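Local atomic coordinates of GrgF (Penicillium sp. sh18, PDB entry 6LZH), a protein that probably acts as a polyketide transferase of the alpha/beta hydrolase fold, joining two polyketide chains by Claisen condensation in the biosynthesis of gregatin A. Residues Ser38-Asn42 with Leu114-Gly118; Asp81-Arg85 with Lys214-Trp218. One frame throughout, in Å; residues are numbered along the deposited sequence.

How the contacts relate
Both contacts belong to the alpha/beta hydrolase fold, yet they illustrate two ways of joining distant segments. Contact 1 lies about 3 Å from the centre of the chain, where the loop after strand 32-38 meets the turn into helix 116-127; backbone atoms and glycines do much of the work there, beside the active-site cysteine. Contact 2 lies farther out, its centre about 13 Å from the centre of the chain, and joins the start of helix 84-99 to the end of helix 209-216. It too is largely buried, but side chains and a water make the contact, with a sodium ion on the 214-218 side and the second subunit alongside. Packing links the two: Phe116 CZ of contact 1 reaches Ile82 CG2 of contact 2 at 3.3 Å.

Contact 1. Residues Ser38-Asn42 with Leu114-Gly118; sequences SPGFN and LCFGG
Phe116 lays its CB against the backbone of Phe41, 3.6 Å from Phe41 CA, at the start of the helix that follows the nucleophile elbow of this alpha/beta hydrolase fold. The elbow is the sharp turn between strand 108-114 and helix 116-127, and it presents Cys115, the probable nucleophile, from a backbone with positive phi (62°). From their neighbouring CB atoms, 3.9 Å apart, the two phenylalanine side chains diverge obliquely. Phe116 CD1 stands at the edge of the Phe41 ring, near its plane and 4.2 Å from Phe41 CD1, while the rest of the Phe116 ring runs on toward Ile82 and the start of helix 84-99.

Cys115 sits at the N-cap position of the helix and turns its side chain toward the loop 38-42. With SG anti to the backbone N (chi1 178°), the sulfur lies 3.8 Å from Phe41 N; the Cys115 side chain also touches His269, a probable partner in a Cys-His-Asp triad with Asp240. Gly40 passes close to this turn: its CA approaches Leu114 O at 3.3 Å in a CH...O contact. Gly117 brings the helix similarly close, its CA lying 3.7 Å from Ser38 CB. At the strand end the two segments are tied by a nearly straight backbone hydrogen bond, Leu114 N to Ser38 O, 3.1 Å long with an angle of 168° at the hydrogen.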
loop_
_atom_site.group_PDB
_atom_site.type_symbol
_atom_site.label_atom_id
_atom_site.label_comp_id
_atom_site.label_asym_id
_atom_site.label_seq_id
_atom_site.Cartn_x
_atom_site.Cartn_y
_atom_site.Cartn_z
ATOM N N SER A 38 15.036 -12.411 4.409
ATOM C CA SER A 38 13.605 -12.536 4.165
ATOM C C SER A 38 13.365 -13.679 3.188
ATOM O O SER A 38 14.032 -13.744 2.137
ATOM C CB SER A 38 13.017 -11.230 3.577
ATOM O OG SER A 38 13.057 -10.158 4.495
ATOM N N PRO A 39 12.406 -14.573 3.476
ATOM C CA PRO A 39 12.238 -15.782 2.663
ATOM C C PRO A 39 11.314 -15.572 1.474
ATOM O O PRO A 39 10.776 -14.472 1.282
ATOM C CB PRO A 39 11.647 -16.789 3.665
ATOM C CG PRO A 39 10.840 -15.924 4.597
ATOM C CD PRO A 39 11.569 -14.593 4.693
ATOM N N GLY A 40 11.107 -16.630 0.688
ATOM C CA GLY A 40 10.342 -16.535 -0.539
ATOM C C GLY A 40 8.841 -16.460 -0.303
ATOM O O GLY A 40 8.346 -16.362 0.823
ATOM N N PHE A 41 8.109 -16.513 -1.411
ATOM C CA PHE A 41 6.675 -16.233 -1.402
ATOM C C PHE A 41 5.911 -17.229 -0.542
ATOM O O PHE A 41 5.954 -18.438 -0.785
ATOM C CB PHE A 41 6.143 -16.264 -2.829
ATOM C CG PHE A 41 4.675 -16.009 -2.927
ATOM C CD1 PHE A 41 4.189 -14.704 -2.911
ATOM C CD2 PHE A 41 3.775 -17.064 -3.043
ATOM C CE1 PHE A 41 2.835 -14.450 -3.004
ATOM C CE2 PHE A 41 2.408 -16.818 -3.133
ATOM C CZ PHE A 41 1.940 -15.499 -3.116
ATOM N N ASN A 42 5.191 -16.716 0.452
ATOM C CA ASN A 42 4.330 -17.516 1.309
ATOM C C ASN A 42 5.103 -18.591 2.057
ATOM O O ASN A 42 4.526 -19.602 2.456
ATOM C CB ASN A 42 3.184 -18.155 0.506
ATOM C CG ASN A 42 1.999 -18.529 1.385
ATOM O OD1 ASN A 42 1.744 -17.880 2.395
ATOM N ND2 ASN A 42 1.293 -19.595 1.018
ATOM N N LEU A 114 15.154 -13.392 -0.700
ATOM C CA LEU A 114 14.999 -14.337 -1.800
ATOM C C LEU A 114 13.561 -14.287 -2.306
ATOM O O LEU A 114 12.612 -14.331 -1.518
ATOM C CB LEU A 114 15.348 -15.761 -1.344
ATOM C CG LEU A 114 15.050 -16.884 -2.339
ATOM C CD1 LEU A 114 15.933 -16.769 -3.607
ATOM C CD2 LEU A 114 15.248 -18.233 -1.685
ATOM N N CYS A 115 13.397 -14.190 -3.621
ATOM C CA CYS A 115 12.082 -14.299 -4.268
ATOM C C CYS A 115 11.204 -13.166 -3.743
ATOM O O CYS A 115 11.591 -11.990 -3.871
ATOM C CB CYS A 115 11.559 -15.728 -4.041
ATOM S SG CYS A 115 9.886 -16.058 -4.725
ATOM N N PHE A 116 10.016 -13.424 -3.183
ATOM C CA PHE A 116 9.197 -12.336 -2.665
ATOM C C PHE A 116 9.932 -11.566 -1.572
ATOM O O PHE A 116 9.738 -10.356 -1.435
ATOM C CB PHE A 116 7.868 -12.882 -2.144
ATOM C CG PHE A 116 6.956 -11.790 -1.621
ATOM C CD1 PHE A 116 6.168 -11.073 -2.487
ATOM C CD2 PHE A 116 6.909 -11.487 -0.268
ATOM C CE1 PHE A 116 5.332 -10.075 -2.029
ATOM C CE2 PHE A 116 6.080 -10.490 0.198
ATOM C CZ PHE A 116 5.295 -9.784 -0.678
ATOM N N GLY A 117 10.776 -12.247 -0.791
ATOM C CA GLY A 117 11.586 -11.567 0.203
ATOM C C GLY A 117 12.524 -10.532 -0.395
ATOM O O GLY A 117 12.863 -9.552 0.280
ATOM N N GLY A 118 12.907 -10.710 -1.664
ATOM C CA GLY A 118 13.761 -9.747 -2.329
ATOM C C GLY A 118 13.009 -8.515 -2.762
ATOM O O GLY A 118 13.573 -7.421 -2.778
#

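Contact 2. Residues Asp81-Arg85 with Lys214-Trp218; sequences DIDAR and KSLSW. With NA (sodium ion), chain D.
Lys214 reaches from the last turn of helix 209-216 across the loop that leads into helix 84-99. Its CB points toward that loop, and the chain runs extended through CG to CD. Lys214 CD lies 3.3 Å from Asp83 OD2, the two side chains crossing at about a right angle. CE follows past the same oxygen, and a bend at the last torsion (chi4 78°) carries NZ toward Asp81. Lys214 NZ stops 4.2 Å from Asp81 OD2, too far for a salt bridge; a water spans the gap, giving a short bond to Asp81 OD2 and accepting a weak one from Lys214 NZ. Asp81 has firmer partners in Arg69 and Ser208.

The other half of the contact is aromatic. Ala84 CB sits over one face of the Trp218 indole as a CH-pi contact, 3.4 Å from the centroid of the five-membered ring and 13° off its normal. Farther along the indole, Arg85 CB comes within 3.4 Å of Trp218 CZ3, while Trp218 NE1 hydrogen-bonds to Asn119 OD1. The main chain of 215-218 makes a sodium site: Ser215 O and Trp218 O, at 2.3 Å and 2.2 Å from the ion, share it with three waters. Arg85 leads away to Asp83 of the second subunit, and Asp83 meets Arg85 of that subunit in return. The contact thus lies at the subunit interface, between the start of helix 84-99 and the end of helix 209-216, with helix 116-127 packed against Ile82, Ala84 and Trp218.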
loop_
_atom_site.group_PDB
_atom_site.type_symbol
_atom_site.label_atom_id
_atom_site.label_comp_id
_atom_site.label_asym_id
_atom_site.label_seq_id
_atom_site.Cartn_x
_atom_site.Cartn_y
_atom_site.Cartn_z
ATOM N N ASP A 81 -1.329 -14.592 4.442
ATOM C CA ASP A 81 -2.024 -13.404 3.965
ATOM C C ASP A 81 -0.915 -12.370 3.760
ATOM O O ASP A 81 -0.377 -11.826 4.727
ATOM C CB ASP A 81 -3.072 -12.967 4.990
ATOM C CG ASP A 81 -3.750 -11.679 4.612
ATOM O OD1 ASP A 81 -4.184 -11.574 3.450
ATOM O OD2 ASP A 81 -3.825 -10.778 5.476
ATOM N N ILE A 82 -0.536 -12.143 2.508
ATOM C CA ILE A 82 0.741 -11.521 2.174
ATOM C C ILE A 82 0.501 -10.041 1.916
ATOM O O ILE A 82 -0.468 -9.668 1.245
ATOM C CB ILE A 82 1.396 -12.189 0.947
ATOM C CG1 ILE A 82 1.776 -13.663 1.193
ATOM C CG2 ILE A 82 2.609 -11.409 0.484
ATOM C CD1 ILE A 82 2.085 -14.037 2.618
ATOM N N ASP A 83 1.369 -9.196 2.469
ATOM C CA ASP A 83 1.235 -7.746 2.355
ATOM C C ASP A 83 2.648 -7.183 2.249
ATOM O O ASP A 83 3.333 -7.041 3.266
ATOM C CB ASP A 83 0.485 -7.172 3.558
ATOM C CG ASP A 83 0.176 -5.689 3.404
ATOM O OD1 ASP A 83 0.720 -5.059 2.470
ATOM O OD2 ASP A 83 -0.611 -5.163 4.220
ATOM N N ALA A 84 3.091 -6.893 1.020
ATOM C CA ALA A 84 4.463 -6.431 0.830
ATOM C C ALA A 84 4.718 -5.139 1.587
ATOM O O ALA A 84 5.757 -4.990 2.237
ATOM C CB ALA A 84 4.762 -6.232 -0.657
ATOM N N ARG A 85 3.786 -4.177 1.499
ATOM C CA ARG A 85 3.979 -2.919 2.209
ATOM C C ARG A 85 4.177 -3.153 3.702
ATOM O O ARG A 85 5.106 -2.606 4.309
ATOM C CB ARG A 85 2.794 -1.986 1.977
ATOM C CG ARG A 85 3.017 -0.642 2.612
ATOM C CD ARG A 85 1.769 0.235 2.447
ATOM N NE ARG A 85 0.843 0.014 3.550
ATOM C CZ ARG A 85 -0.274 0.711 3.728
ATOM N NH1 ARG A 85 -0.597 1.663 2.867
ATOM N NH2 ARG A 85 -1.062 0.455 4.766
ATOM N N LYS A 214 -4.104 -6.731 -2.362
ATOM C CA LYS A 214 -3.047 -5.816 -1.939
ATOM C C LYS A 214 -1.915 -5.715 -2.959
ATOM O O LYS A 214 -1.299 -4.650 -3.088
ATOM C CB LYS A 214 -2.504 -6.248 -0.582
ATOM C CG LYS A 214 -3.457 -5.949 0.566
ATOM C CD LYS A 214 -2.782 -6.141 1.914
ATOM C CE LYS A 214 -3.783 -6.058 3.071
ATOM N NZ LYS A 214 -4.577 -7.324 3.224
ATOM N N SER A 215 -1.614 -6.795 -3.691
ATOM C CA SER A 215 -0.520 -6.697 -4.647
ATOM C C SER A 215 -0.863 -5.791 -5.822
ATOM O O SER A 215 0.048 -5.211 -6.415
ATOM C CB SER A 215 -0.091 -8.085 -5.145
ATOM O OG SER A 215 -1.153 -8.786 -5.764
ATOM N N LEU A 216 -2.147 -5.624 -6.159
ATOM C CA LEU A 216 -2.473 -4.742 -7.277
ATOM C C LEU A 216 -2.070 -3.306 -6.989
ATOM O O LEU A 216 -1.788 -2.550 -7.926
ATOM C CB LEU A 216 -3.963 -4.787 -7.610
ATOM C CG LEU A 216 -4.533 -5.994 -8.352
ATOM C CD1 LEU A 216 -5.990 -5.698 -8.692
ATOM C CD2 LEU A 216 -3.729 -6.356 -9.619
ATOM N N SER A 217 -2.022 -2.916 -5.711
ATOM C CA SER A 217 -1.630 -1.565 -5.329
ATOM C C SER A 217 -0.153 -1.458 -4.990
ATOM O O SER A 217 0.294 -0.394 -4.538
ATOM C CB SER A 217 -2.447 -1.072 -4.135
ATOM O OG SER A 217 -2.367 -1.991 -3.045
ATOM N N TRP A 218 0.599 -2.536 -5.171
ATOM C CA TRP A 218 2.014 -2.590 -4.827
ATOM C C TRP A 218 2.799 -2.784 -6.117
ATOM O O TRP A 218 2.633 -3.795 -6.805
ATOM C CB TRP A 218 2.283 -3.725 -3.837
ATOM C CG TRP A 218 3.699 -3.788 -3.386
ATOM C CD1 TRP A 218 4.663 -4.642 -3.840
ATOM C CD2 TRP A 218 4.323 -2.958 -2.399
ATOM N NE1 TRP A 218 5.859 -4.393 -3.192
ATOM C CE2 TRP A 218 5.673 -3.372 -2.296
ATOM C CE3 TRP A 218 3.873 -1.916 -1.578
ATOM C CZ2 TRP A 218 6.574 -2.778 -1.411
ATOM C CZ3 TRP A 218 4.776 -1.316 -0.700
ATOM C CH2 TRP A 218 6.109 -1.759 -0.617
HETATM NA NA NA D . 1.890 -5.574 -7.801
HETATM O O HOH W 1 -4.100 -8.436 6.411
HETATM O O HOH W 2 0.859 -3.908 -9.209
HETATM O O HOH W 3 3.391 -5.691 -9.913
HETATM O O HOH W 4 3.399 -7.210 -6.714
#